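Putative cell adhesion protein (PDB 4DGU) probably serves as a fimbrillin-like subunit of a distinct type of pilus in a human gut bacterium, and binds zinc ions in the crystal. Local coordinates at residues F14-D19 with Q119-K124; V77-H82 with A112-G117; L152-T157 with L172-E177; I165-N170 with L190-N195. One frame throughout, in Å; residues are numbered along the deposited sequence. Where two conformers were deposited one is given.

The four contacts form two well-separated groups. Contacts 1 and 2 come first along the chain, with contact 2 nested inside the loop that contact 1 closes; their centres are about 9 Å apart and both lie in the mixed sheet, where strands 120-135 and 108-114 are neighbours. Contacts 3 and 4 follow, with alternating segments and centres also about 9 Å apart, and share the antiparallel sheet through strands 147-159 and 165-167. The two groups stand about 30 to 34 Å apart between centres. The first pairs strands and packs their apolar face toward one end of this elongated fimbrillin-like chain, whereas the second frames a zinc site on its surface and the buried packing beside it.

Contact 1 (F14-D19 with Q119-K124); sequences FSISID and QNVSLK
V121 sits beside F14 and I16 on the buried face of a parallel strand pair in the mixed sheet of this fimbrillin-like protein. CG2 comes within 3.5 Å of F14 CD1, obliquely to the ring, while CG1 lies alongside I16 CD1 at 3.7 Å. That same isoleucine methyl meets the F14 ring at its edge, in the ring plane. L123 CD1 extends this close apolar packing to I16 CG2. The other face, with S15, S17, N120, S122, K124 and D19, a zinc ligand in the crystal although no zinc is bound to it in this chain, is polar and more open to solvent. Here N120, its CG anti to the backbone N (chi1 -170°), reaches back across the pair, and ND2 donates to S15 OG at 2.7 Å with the hydroxyl in the amide plane. Replacing N120 by an alanine is likely to leave the S15 hydroxyl less firmly held, with its weak bond to Q119 O. Five backbone hydrogen bonds join the strands between the two faces. Beyond strand 120-135 runs strand 108-114, whose A112 and A114 touch V121, while M48 of strand 45-50 packs on F14, I16 and L123.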
loop_
_atom_site.group_PDB
_atom_site.type_symbol
_atom_site.label_atom_id
_atom_site.label_comp_id
_atom_site.label_asym_id
_atom_site.label_seq_id
_atom_site.Cartn_x
_atom_site.Cartn_y
_atom_site.Cartn_z
ATOM N N PHE A 14 -22.347 -36.037 -19.113
ATOM C CA PHE A 14 -22.191 -34.592 -19.032
ATOM C C PHE A 14 -20.951 -34.133 -19.779
ATOM O O PHE A 14 -19.935 -34.838 -19.802
ATOM C CB PHE A 14 -22.140 -34.095 -17.567
ATOM C CG PHE A 14 -20.988 -34.575 -16.711
ATOM C CD1 PHE A 14 -19.793 -33.866 -16.660
ATOM C CD2 PHE A 14 -21.116 -35.697 -15.907
ATOM C CE1 PHE A 14 -18.752 -34.286 -15.833
ATOM C CE2 PHE A 14 -20.074 -36.104 -15.075
ATOM C CZ PHE A 14 -18.901 -35.405 -15.047
ATOM N N SER A 15 -21.030 -32.923 -20.360
ATOM C CA SER A 15 -19.892 -32.297 -21.019
ATOM C C SER A 15 -19.239 -31.315 -20.028
ATOM O O SER A 15 -19.851 -30.946 -19.010
ATOM C CB SER A 15 -20.323 -31.605 -22.309
ATOM O OG SER A 15 -21.181 -30.507 -22.052
ATOM N N ILE A 16 -18.000 -30.921 -20.314
ATOM C CA ILE A 16 -17.261 -29.987 -19.475
ATOM C C ILE A 16 -17.017 -28.687 -20.260
ATOM O O ILE A 16 -16.776 -28.719 -21.476
ATOM C CB ILE A 16 -15.943 -30.663 -18.975
ATOM C CG1 ILE A 16 -16.207 -31.784 -17.926
ATOM C CG2 ILE A 16 -14.843 -29.672 -18.532
ATOM C CD1 ILE A 16 -16.622 -31.371 -16.531
ATOM N N SER A 17 -17.099 -27.551 -19.552
ATOM C CA SER A 17 -16.783 -26.221 -20.065
ATOM C C SER A 17 -15.731 -25.614 -19.145
ATOM O O SER A 17 -15.784 -25.813 -17.928
ATOM C CB SER A 17 -18.028 -25.349 -20.210
ATOM O OG SER A 17 -18.432 -24.773 -18.983
ATOM N N ILE A 18 -14.745 -24.934 -19.733
ATOM C CA ILE A 18 -13.613 -24.336 -19.012
ATOM C C ILE A 18 -13.907 -22.889 -18.685
ATOM O O ILE A 18 -13.927 -22.038 -19.569
ATOM C CB ILE A 18 -12.287 -24.491 -19.824
ATOM C CG1 ILE A 18 -12.048 -25.958 -20.271
ATOM C CG2 ILE A 18 -11.074 -23.896 -19.061
ATOM C CD1 ILE A 18 -12.025 -27.046 -19.122
ATOM N N ASP A 19 -14.096 -22.601 -17.412
ATOM C CA ASP A 19 -14.376 -21.243 -16.974
ATOM C C ASP A 19 -13.293 -20.810 -15.993
ATOM O O ASP A 19 -12.378 -21.588 -15.720
ATOM C CB ASP A 19 -15.791 -21.166 -16.367
ATOM C CG ASP A 19 -16.939 -21.149 -17.371
ATOM O OD1 ASP A 19 -16.704 -20.786 -18.559
ATOM O OD2 ASP A 19 -18.081 -21.441 -16.963
ATOM N N GLN A 119 -26.562 -31.507 -18.065
ATOM C CA GLN A 119 -25.912 -31.795 -19.344
ATOM C C GLN A 119 -24.510 -31.178 -19.403
ATOM O O GLN A 119 -23.639 -31.772 -20.032
ATOM C CB GLN A 119 -26.774 -31.341 -20.540
ATOM C CG GLN A 119 -26.292 -31.804 -21.929
ATOM C CD GLN A 119 -26.012 -33.288 -22.025
ATOM O OE1 GLN A 119 -26.923 -34.109 -22.200
ATOM N NE2 GLN A 119 -24.733 -33.653 -21.950
ATOM N N ASN A 120 -24.274 -30.039 -18.728
ATOM C CA ASN A 120 -22.964 -29.427 -18.730
ATOM C C ASN A 120 -22.484 -29.115 -17.325
ATOM O O ASN A 120 -23.272 -28.742 -16.462
ATOM C CB ASN A 120 -22.967 -28.139 -19.583
ATOM C CG ASN A 120 -21.580 -27.583 -19.834
ATOM O OD1 ASN A 120 -21.148 -26.600 -19.221
ATOM N ND2 ASN A 120 -20.836 -28.246 -20.700
ATOM N N VAL A 121 -21.180 -29.295 -17.107
ATOM C CA VAL A 121 -20.514 -29.037 -15.839
ATOM C C VAL A 121 -19.422 -27.983 -16.120
ATOM O O VAL A 121 -18.545 -28.222 -16.939
ATOM C CB VAL A 121 -19.976 -30.355 -15.204
ATOM C CG1 VAL A 121 -19.018 -30.086 -14.039
ATOM C CG2 VAL A 121 -21.131 -31.262 -14.765
ATOM N N SER A 122 -19.529 -26.802 -15.485
ATOM C CA SER A 122 -18.548 -25.724 -15.669
ATOM C C SER A 122 -17.467 -25.764 -14.601
ATOM O O SER A 122 -17.753 -25.496 -13.437
ATOM C CB SER A 122 -19.222 -24.355 -15.651
ATOM O OG SER A 122 -20.300 -24.316 -16.570
ATOM N N LEU A 123 -16.243 -26.094 -14.993
ATOM C CA LEU A 123 -15.107 -26.111 -14.087
ATOM C C LEU A 123 -14.531 -24.713 -13.991
ATOM O O LEU A 123 -14.181 -24.133 -15.026
ATOM C CB LEU A 123 -14.015 -27.111 -14.546
ATOM C CG LEU A 123 -14.289 -28.586 -14.345
ATOM C CD1 LEU A 123 -13.330 -29.389 -15.141
ATOM C CD2 LEU A 123 -14.158 -28.987 -12.870
ATOM N N LYS A 124 -14.436 -24.183 -12.744
ATOM C CA LYS A 124 -13.905 -22.838 -12.439
ATOM C C LYS A 124 -12.434 -22.962 -12.050
ATOM O O LYS A 124 -12.102 -23.304 -10.901
ATOM C CB LYS A 124 -14.721 -22.127 -11.329
ATOM C CG LYS A 124 -16.250 -22.117 -11.526
ATOM C CD LYS A 124 -16.719 -21.072 -12.512
ATOM C CE LYS A 124 -18.170 -20.704 -12.308
ATOM N NZ LYS A 124 -18.350 -19.717 -11.198
#

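Contact 2 (V77-H82 with A112-G117); sequences VTFYAH and AEAAPG
V77 and F79 point to the same side of strand 77-82 as A112 and A114 of the partner strand, and together they make its apolar face. The two methyls of V77 are split between two tasks. CG1, anti to the backbone N (chi1 -173°), lies over one face of the F79 ring, 3.6 Å above its plane and offset toward the rim; CG2, beside the backbone N, meets P116 CG at 3.6 Å, the valine and the proline ring crossing at a slant. P116 therefore extends the apolar contact past the end of strand 112-114. The F79 ring turns an edge to A114, whose CB lies near the ring plane, 4.2 Å from CE2, and nearer the backbone F79 CB faces A112 CB.

This is an antiparallel pairing within the mixed sheet of a fimbrillin-like protein, a family grouped with the transthyretin clan. V77 with A114 and F79 with A112 are hydrogen-bonded pairs, and the bond from V77 N to A114 O, 2.7 Å long, is almost straight at 177°. The bond from A112 N to F79 O is longer, 3.2 Å, and its donor stands above the carbonyl plane.

On the opposite face T78 and E113 form the non-hydrogen-bonded pair, with side chains lying side by side and pointing the same way. T78 OG1 rests 3.6 Å from E113 CG, against the aliphatic part of the glutamate, whose chain runs on extended beyond CG. On the apolar face the F79 ring also meets the ring of F14, and A114 touches W67.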
loop_
_atom_site.group_PDB
_atom_site.type_symbol
_atom_site.label_atom_id
_atom_site.label_comp_id
_atom_site.label_asym_id
_atom_site.label_seq_id
_atom_site.Cartn_x
_atom_site.Cartn_y
_atom_site.Cartn_z
ATOM N N VAL A 77 -22.734 -32.871 -6.570
ATOM C CA VAL A 77 -21.415 -33.484 -6.743
ATOM C C VAL A 77 -20.382 -32.394 -6.901
ATOM O O VAL A 77 -20.564 -31.456 -7.691
ATOM C CB VAL A 77 -21.384 -34.446 -7.974
ATOM C CG1 VAL A 77 -20.070 -35.216 -8.040
ATOM C CG2 VAL A 77 -22.552 -35.415 -7.947
ATOM N N THR A 78 -19.258 -32.553 -6.208
ATOM C CA THR A 78 -18.141 -31.633 -6.338
ATOM C C THR A 78 -17.069 -32.328 -7.180
ATOM O O THR A 78 -16.680 -33.454 -6.872
ATOM C CB THR A 78 -17.633 -31.190 -4.966
ATOM O OG1 THR A 78 -18.735 -30.686 -4.226
ATOM C CG2 THR A 78 -16.556 -30.131 -5.065
ATOM N N PHE A 79 -16.602 -31.639 -8.242
ATOM C CA PHE A 79 -15.548 -32.101 -9.117
ATOM C C PHE A 79 -14.288 -31.266 -8.872
ATOM O O PHE A 79 -14.388 -30.121 -8.458
ATOM C CB PHE A 79 -15.974 -32.036 -10.585
ATOM C CG PHE A 79 -17.134 -32.925 -10.924
ATOM C CD1 PHE A 79 -16.936 -34.261 -11.245
ATOM C CD2 PHE A 79 -18.437 -32.427 -10.929
ATOM C CE1 PHE A 79 -18.018 -35.094 -11.534
ATOM C CE2 PHE A 79 -19.507 -33.248 -11.229
ATOM C CZ PHE A 79 -19.290 -34.582 -11.526
ATOM N N TYR A 80 -13.110 -31.873 -9.096
ATOM C CA TYR A 80 -11.780 -31.302 -8.928
ATOM C C TYR A 80 -10.977 -31.620 -10.148
ATOM O O TYR A 80 -11.051 -32.745 -10.634
ATOM C CB TYR A 80 -11.094 -31.863 -7.679
ATOM C CG TYR A 80 -11.850 -31.579 -6.403
ATOM C CD1 TYR A 80 -11.735 -30.349 -5.763
ATOM C CD2 TYR A 80 -12.709 -32.529 -5.850
ATOM C CE1 TYR A 80 -12.431 -30.078 -4.586
ATOM C CE2 TYR A 80 -13.398 -32.277 -4.664
ATOM C CZ TYR A 80 -13.255 -31.046 -4.034
ATOM O OH TYR A 80 -13.960 -30.757 -2.886
ATOM N N ALA A 81 -10.216 -30.655 -10.673
ATOM C CA ALA A 81 -9.447 -30.898 -11.882
ATOM C C ALA A 81 -8.086 -30.217 -11.862
ATOM O O ALA A 81 -7.964 -29.090 -11.383
ATOM C CB ALA A 81 -10.239 -30.437 -13.102
ATOM N N HIS A 82 -7.076 -30.894 -12.422
ATOM C CA HIS A 82 -5.715 -30.384 -12.594
ATOM C C HIS A 82 -5.396 -30.213 -14.064
ATOM O O HIS A 82 -5.735 -31.072 -14.870
ATOM C CB HIS A 82 -4.671 -31.322 -11.954
ATOM C CG HIS A 82 -4.681 -31.325 -10.460
ATOM N ND1 HIS A 82 -3.887 -30.460 -9.724
ATOM C CD2 HIS A 82 -5.393 -32.101 -9.609
ATOM C CE1 HIS A 82 -4.136 -30.737 -8.453
ATOM N NE2 HIS A 82 -5.041 -31.713 -8.333
ATOM N N ALA A 112 -15.968 -27.575 -9.464
ATOM C CA ALA A 112 -17.331 -27.395 -9.893
ATOM C C ALA A 112 -18.248 -28.067 -8.910
ATOM O O ALA A 112 -17.828 -28.999 -8.235
ATOM C CB ALA A 112 -17.524 -27.965 -11.288
ATOM N N GLU A 113 -19.479 -27.558 -8.796
ATOM C CA GLU A 113 -20.560 -28.125 -8.001
ATOM C C GLU A 113 -21.715 -28.287 -8.961
ATOM O O GLU A 113 -22.139 -27.303 -9.560
ATOM C CB GLU A 113 -20.906 -27.277 -6.775
ATOM C CG GLU A 113 -20.077 -27.651 -5.553
ATOM C CD GLU A 113 -20.309 -26.897 -4.255
ATOM O OE1 GLU A 113 -21.350 -26.209 -4.124
ATOM O OE2 GLU A 113 -19.448 -27.020 -3.352
ATOM N N ALA A 114 -22.134 -29.533 -9.212
ATOM C CA ALA A 114 -23.190 -29.833 -10.158
ATOM C C ALA A 114 -24.161 -30.859 -9.602
ATOM O O ALA A 114 -23.825 -31.625 -8.707
ATOM C CB ALA A 114 -22.584 -30.355 -11.462
ATOM N N ALA A 115 -25.365 -30.874 -10.145
ATOM C CA ALA A 115 -26.383 -31.821 -9.771
ATOM C C ALA A 115 -26.365 -32.958 -10.766
ATOM O O ALA A 115 -26.359 -32.688 -11.964
ATOM C CB ALA A 115 -27.752 -31.148 -9.757
ATOM N N PRO A 116 -26.336 -34.235 -10.323
ATOM C CA PRO A 116 -26.358 -35.343 -11.295
ATOM C C PRO A 116 -27.515 -35.198 -12.271
ATOM O O PRO A 116 -28.603 -34.797 -11.871
ATOM C CB PRO A 116 -26.505 -36.584 -10.412
ATOM C CG PRO A 116 -25.913 -36.170 -9.116
ATOM C CD PRO A 116 -26.293 -34.740 -8.939
ATOM N N GLY A 117 -27.248 -35.452 -13.548
ATOM C CA GLY A 117 -28.247 -35.300 -14.602
ATOM C C GLY A 117 -28.078 -34.036 -15.429
ATOM O O GLY A 117 -28.680 -33.931 -16.490
#

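Contact 3 (L152-T157 with L172-E177); sequences LKNEGT and LSENIE. With ZN (zinc ion), chain C.
E155 and E174 reach one zinc ion from the two sides of this contact. E155 OE2 binds it at 2.1 Å, with OE1 also close to the metal at a longer 2.6 Å; E174 grips mainly through OE2, at 1.9 Å. The two side chains cross at about a right angle and their carboxylate planes stand 77° apart. E155 is bent at chi2 (86°) to bring its group round, whereas E174 stretches out beyond CG. The metal probably offsets the repulsion between the two acids.

Hydrogen bonds fix the surroundings. The backbones of L152 and E174 form a hydrogen-bonded antiparallel pair, E174 N giving an almost straight bond to L152 O at 2.8 Å. N154 ND2 makes a weak bond to E174 OE1, the oxygen lying farther from the metal, 2.8 Å from the zinc. A water ties three groups together: it accepts from N154 N and donates to E155 OE1 and, at 2.6 Å, to L172 O. The amine of K153 is held elsewhere, by A171 O.

The apolar share is small: I176 CD1 lies 4.0 Å from L152 CB and also flanks the N154 amide.

Strand 147-159 is broken near N154, and just there E155 and E174 of the adjacent strand 173-177 together bind the ion, a carboxylate zinc site at the surface of an antiparallel sheet.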
loop_
_atom_site.group_PDB
_atom_site.type_symbol
_atom_site.label_atom_id
_atom_site.label_comp_id
_atom_site.label_asym_id
_atom_site.label_seq_id
_atom_site.Cartn_x
_atom_site.Cartn_y
_atom_site.Cartn_z
ATOM N N LEU A 152 14.709 -16.635 -8.472
ATOM C CA LEU A 152 13.667 -17.038 -7.531
ATOM C C LEU A 152 13.757 -18.513 -7.189
ATOM O O LEU A 152 14.445 -19.267 -7.864
ATOM C CB LEU A 152 12.291 -16.761 -8.152
ATOM C CG LEU A 152 11.902 -15.310 -8.387
ATOM C CD1 LEU A 152 10.636 -15.229 -9.195
ATOM C CD2 LEU A 152 11.767 -14.535 -7.060
ATOM N N LYS A 153 13.013 -18.937 -6.170
ATOM C CA LYS A 153 12.950 -20.332 -5.773
ATOM C C LYS A 153 12.055 -21.050 -6.790
ATOM O O LYS A 153 10.978 -20.562 -7.158
ATOM C CB LYS A 153 12.472 -20.445 -4.325
ATOM C CG LYS A 153 13.512 -19.894 -3.357
ATOM C CD LYS A 153 12.983 -19.630 -1.962
ATOM C CE LYS A 153 13.886 -18.682 -1.196
ATOM N NZ LYS A 153 15.298 -19.155 -1.118
ATOM N N ASN A 154 12.549 -22.178 -7.310
ATOM C CA ASN A 154 11.916 -22.893 -8.403
ATOM C C ASN A 154 11.454 -24.311 -8.023
ATOM O O ASN A 154 11.151 -25.108 -8.915
ATOM C CB ASN A 154 12.925 -22.911 -9.551
ATOM C CG ASN A 154 12.386 -23.318 -10.881
ATOM O OD1 ASN A 154 11.424 -22.751 -11.388
ATOM N ND2 ASN A 154 13.012 -24.318 -11.471
ATOM N N GLU A 155 11.351 -24.623 -6.711
ATOM C CA GLU A 155 10.857 -25.934 -6.252
ATOM C C GLU A 155 9.877 -25.784 -5.115
ATOM O O GLU A 155 10.104 -25.024 -4.184
ATOM C CB GLU A 155 11.980 -26.894 -5.819
ATOM C CG GLU A 155 12.699 -27.585 -6.960
ATOM C CD GLU A 155 13.846 -26.781 -7.537
ATOM O OE1 GLU A 155 14.492 -26.027 -6.769
ATOM O OE2 GLU A 155 14.111 -26.921 -8.754
ATOM N N GLY A 156 8.776 -26.511 -5.209
ATOM C CA GLY A 156 7.729 -26.463 -4.206
ATOM C C GLY A 156 6.918 -27.728 -4.135
ATOM O O GLY A 156 7.195 -28.704 -4.827
ATOM N N THR A 157 5.874 -27.686 -3.323
ATOM C CA THR A 157 4.958 -28.792 -3.127
ATOM C C THR A 157 3.547 -28.331 -3.459
ATOM O O THR A 157 3.141 -27.268 -3.012
ATOM C CB THR A 157 5.101 -29.315 -1.688
ATOM O OG1 THR A 157 6.443 -29.772 -1.519
ATOM C CG2 THR A 157 4.149 -30.470 -1.368
ATOM N N LEU A 172 17.263 -22.962 -2.875
ATOM C CA LEU A 172 18.112 -21.845 -3.243
ATOM C C LEU A 172 17.482 -21.163 -4.435
ATOM O O LEU A 172 16.750 -21.803 -5.183
ATOM C CB LEU A 172 19.547 -22.292 -3.572
ATOM C CG LEU A 172 20.392 -22.960 -2.470
ATOM C CD1 LEU A 172 21.725 -23.362 -3.025
ATOM C CD2 LEU A 172 20.618 -22.026 -1.275
ATOM N N SER A 173 17.746 -19.875 -4.622
ATOM C CA SER A 173 17.185 -19.145 -5.740
ATOM C C SER A 173 17.914 -19.523 -7.026
ATOM O O SER A 173 19.132 -19.691 -7.012
ATOM C CB SER A 173 17.243 -17.648 -5.469
ATOM O OG SER A 173 16.416 -17.338 -4.359
ATOM N N GLU A 174 17.152 -19.736 -8.117
ATOM C CA GLU A 174 17.690 -20.141 -9.427
ATOM C C GLU A 174 17.358 -19.124 -10.486
ATOM O O GLU A 174 16.299 -18.506 -10.408
ATOM C CB GLU A 174 17.117 -21.500 -9.872
ATOM C CG GLU A 174 17.197 -22.625 -8.857
ATOM C CD GLU A 174 16.813 -23.971 -9.426
ATOM O OE1 GLU A 174 15.962 -24.019 -10.344
ATOM O OE2 GLU A 174 17.413 -24.977 -8.986
ATOM N N ASN A 175 18.188 -19.023 -11.525
ATOM C CA ASN A 175 17.923 -18.100 -12.626
ATOM C C ASN A 175 16.982 -18.726 -13.630
ATOM O O ASN A 175 17.234 -19.809 -14.161
ATOM C CB ASN A 175 19.204 -17.601 -13.301
ATOM C CG ASN A 175 19.615 -16.251 -12.778
ATOM O OD1 ASN A 175 19.165 -15.208 -13.264
ATOM N ND2 ASN A 175 20.403 -16.246 -11.709
ATOM N N ILE A 176 15.875 -18.032 -13.852
ATOM C CA ILE A 176 14.780 -18.395 -14.752
ATOM C C ILE A 176 14.686 -17.317 -15.833
ATOM O O ILE A 176 14.490 -16.153 -15.496
ATOM C CB ILE A 176 13.436 -18.525 -13.936
ATOM C CG1 ILE A 176 13.570 -19.510 -12.726
ATOM C CG2 ILE A 176 12.258 -18.920 -14.844
ATOM C CD1 ILE A 176 12.971 -18.988 -11.377
ATOM N N GLU A 177 14.834 -17.692 -17.115
ATOM C CA GLU A 177 14.670 -16.732 -18.206
ATOM C C GLU A 177 13.154 -16.494 -18.449
ATOM O O GLU A 177 12.357 -17.446 -18.418
ATOM C CB GLU A 177 15.372 -17.197 -19.482
ATOM C CG GLU A 177 15.666 -16.048 -20.436
ATOM C CD GLU A 177 16.206 -16.396 -21.812
ATOM O OE1 GLU A 177 16.768 -17.504 -21.987
ATOM O OE2 GLU A 177 16.097 -15.532 -22.711
HETATM ZN ZN ZN C . 16.153 -26.359 -8.791
HETATM O O HOH W 1 14.930 -23.224 -6.473
#

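Contact 4 (I165-N170 with L190-N195); sequences IEINEN and LPQKIN
The amide of Q192 carries the I167 side chain on one of its faces: I167 CD1 lies over the NE2 end, 3.5 Å from that nitrogen, while L190 O lies in the amide plane at its edge. The puckered P191 ring presents its CD corner to I165, 3.9 Å from CB. Here a loop is laid against strand 165-167 of the antiparallel sheet, with no direct hydrogen bond across the contact. I167, with CG1 anti to its backbone N (chi1 -151°), sends CD1 in between Q192 and L190, where it meets L190 CB at 3.6 Å. I165 CG2 touches L190 CD2 at about a right angle to that side chain. All five residues are buried, and I165 and L190 pack on T129 of strand 120-135 as well. Q192 NE2 donates to L190 O at 2.9 Å and also to K153 O, so it pins its own loop and ties it to strand 147-159. Were Q192 an alanine, both carbonyls would probably lose this donor and a gap would open beside I167 CD1. A water spans the polar side, accepting from I167 N at 3.1 Å and donating to P191 O at 2.7 Å.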
loop_
_atom_site.group_PDB
_atom_site.type_symbol
_atom_site.label_atom_id
_atom_site.label_comp_id
_atom_site.label_asym_id
_atom_site.label_seq_id
_atom_site.Cartn_x
_atom_site.Cartn_y
_atom_site.Cartn_z
ATOM N N ILE A 165 0.146 -24.364 -4.029
ATOM C CA ILE A 165 1.587 -24.567 -4.142
ATOM C C ILE A 165 2.273 -23.767 -3.044
ATOM O O ILE A 165 1.984 -22.589 -2.848
ATOM C CB ILE A 165 2.142 -24.213 -5.554
ATOM C CG1 ILE A 165 1.398 -25.014 -6.650
ATOM C CG2 ILE A 165 3.665 -24.460 -5.626
ATOM C CD1 ILE A 165 1.564 -24.476 -8.064
ATOM N N GLU A 166 3.166 -24.430 -2.323
ATOM C CA GLU A 166 3.957 -23.812 -1.258
ATOM C C GLU A 166 5.410 -24.103 -1.583
ATOM O O GLU A 166 5.770 -25.252 -1.829
ATOM C CB GLU A 166 3.521 -24.304 0.151
ATOM C CG GLU A 166 4.469 -24.023 1.327
ATOM C CD GLU A 166 4.855 -22.599 1.700
ATOM O OE1 GLU A 166 3.976 -21.705 1.693
ATOM O OE2 GLU A 166 6.036 -22.393 2.063
ATOM N N ILE A 167 6.213 -23.054 -1.656
ATOM C CA ILE A 167 7.631 -23.119 -1.996
ATOM C C ILE A 167 8.414 -23.830 -0.907
ATOM O O ILE A 167 8.032 -23.811 0.267
ATOM C CB ILE A 167 8.188 -21.661 -2.290
ATOM C CG1 ILE A 167 9.349 -21.662 -3.281
ATOM C CG2 ILE A 167 8.526 -20.843 -1.043
ATOM C CD1 ILE A 167 8.927 -21.628 -4.662
ATOM N N ASN A 168 9.497 -24.478 -1.317
ATOM C CA ASN A 168 10.476 -25.087 -0.417
ATOM C C ASN A 168 11.349 -23.932 0.111
ATOM O O ASN A 168 12.086 -23.306 -0.667
ATOM C CB ASN A 168 11.293 -26.154 -1.167
ATOM C CG ASN A 168 12.355 -26.873 -0.362
ATOM O OD1 ASN A 168 12.471 -26.750 0.872
ATOM N ND2 ASN A 168 13.150 -27.673 -1.062
ATOM N N GLU A 169 11.191 -23.588 1.406
ATOM C CA GLU A 169 11.931 -22.481 2.046
ATOM C C GLU A 169 13.448 -22.755 2.072
ATOM O O GLU A 169 14.250 -21.811 2.055
ATOM C CB GLU A 169 11.410 -22.229 3.475
ATOM C CG GLU A 169 10.000 -21.654 3.550
ATOM C CD GLU A 169 9.756 -20.311 2.885
ATOM O OE1 GLU A 169 10.654 -19.436 2.922
ATOM O OE2 GLU A 169 8.642 -20.129 2.342
ATOM N N ASN A 170 13.826 -24.052 2.083
ATOM C CA ASN A 170 15.212 -24.516 2.067
ATOM C C ASN A 170 15.818 -24.422 0.652
ATOM O O ASN A 170 17.042 -24.509 0.514
ATOM C CB ASN A 170 15.306 -25.951 2.611
ATOM C CG ASN A 170 14.764 -26.083 4.016
ATOM O OD1 ASN A 170 15.339 -25.569 4.990
ATOM N ND2 ASN A 170 13.614 -26.738 4.144
ATOM N N LEU A 190 6.651 -20.061 -9.117
ATOM C CA LEU A 190 5.894 -20.634 -8.020
ATOM C C LEU A 190 5.590 -19.556 -6.981
ATOM O O LEU A 190 6.411 -18.644 -6.837
ATOM C CB LEU A 190 6.627 -21.828 -7.394
ATOM C CG LEU A 190 6.983 -23.007 -8.316
ATOM C CD1 LEU A 190 7.812 -24.027 -7.579
ATOM C CD2 LEU A 190 5.728 -23.687 -8.898
ATOM N N PRO A 191 4.395 -19.592 -6.311
ATOM C CA PRO A 191 4.084 -18.560 -5.289
ATOM C C PRO A 191 5.110 -18.520 -4.160
ATOM O O PRO A 191 5.464 -19.539 -3.579
ATOM C CB PRO A 191 2.716 -18.987 -4.750
ATOM C CG PRO A 191 2.170 -19.934 -5.746
ATOM C CD PRO A 191 3.314 -20.600 -6.409
ATOM N N GLN A 192 5.614 -17.320 -3.884
ATOM C CA GLN A 192 6.626 -17.033 -2.877
ATOM C C GLN A 192 6.643 -15.551 -2.569
ATOM O O GLN A 192 6.151 -14.745 -3.364
ATOM C CB GLN A 192 8.020 -17.486 -3.355
ATOM C CG GLN A 192 8.452 -16.881 -4.694
ATOM C CD GLN A 192 9.575 -17.643 -5.336
ATOM O OE1 GLN A 192 10.739 -17.443 -5.035
ATOM N NE2 GLN A 192 9.252 -18.538 -6.234
ATOM N N LYS A 193 7.261 -15.189 -1.446
ATOM C CA LYS A 193 7.418 -13.814 -1.056
ATOM C C LYS A 193 8.673 -13.223 -1.697
ATOM O O LYS A 193 9.762 -13.792 -1.607
ATOM C CB LYS A 193 7.463 -13.686 0.483
ATOM C CG LYS A 193 7.800 -12.282 0.994
ATOM C CD LYS A 193 6.666 -11.680 1.786
ATOM C CE LYS A 193 6.969 -10.264 2.214
ATOM N NZ LYS A 193 7.900 -10.189 3.389
ATOM N N ILE A 194 8.507 -12.047 -2.316
ATOM C CA ILE A 194 9.614 -11.242 -2.851
ATOM C C ILE A 194 9.695 -10.026 -1.937
ATOM O O ILE A 194 8.687 -9.356 -1.743
ATOM C CB ILE A 194 9.416 -10.849 -4.339
ATOM C CG1 ILE A 194 9.341 -12.081 -5.272
ATOM C CG2 ILE A 194 10.524 -9.872 -4.776
ATOM C CD1 ILE A 194 8.785 -11.762 -6.641
ATOM N N ASN A 195 10.858 -9.770 -1.348
ATOM C CA ASN A 195 11.048 -8.612 -0.457
ATOM C C ASN A 195 11.347 -7.327 -1.234
ATOM O O ASN A 195 11.936 -7.377 -2.320
ATOM C CB ASN A 195 12.185 -8.873 0.534
ATOM C CG ASN A 195 11.992 -10.117 1.359
ATOM O OD1 ASN A 195 10.923 -10.375 1.924
ATOM N ND2 ASN A 195 13.032 -10.917 1.441
HETATM O O HOH W 2 5.050 -20.265 -1.005
#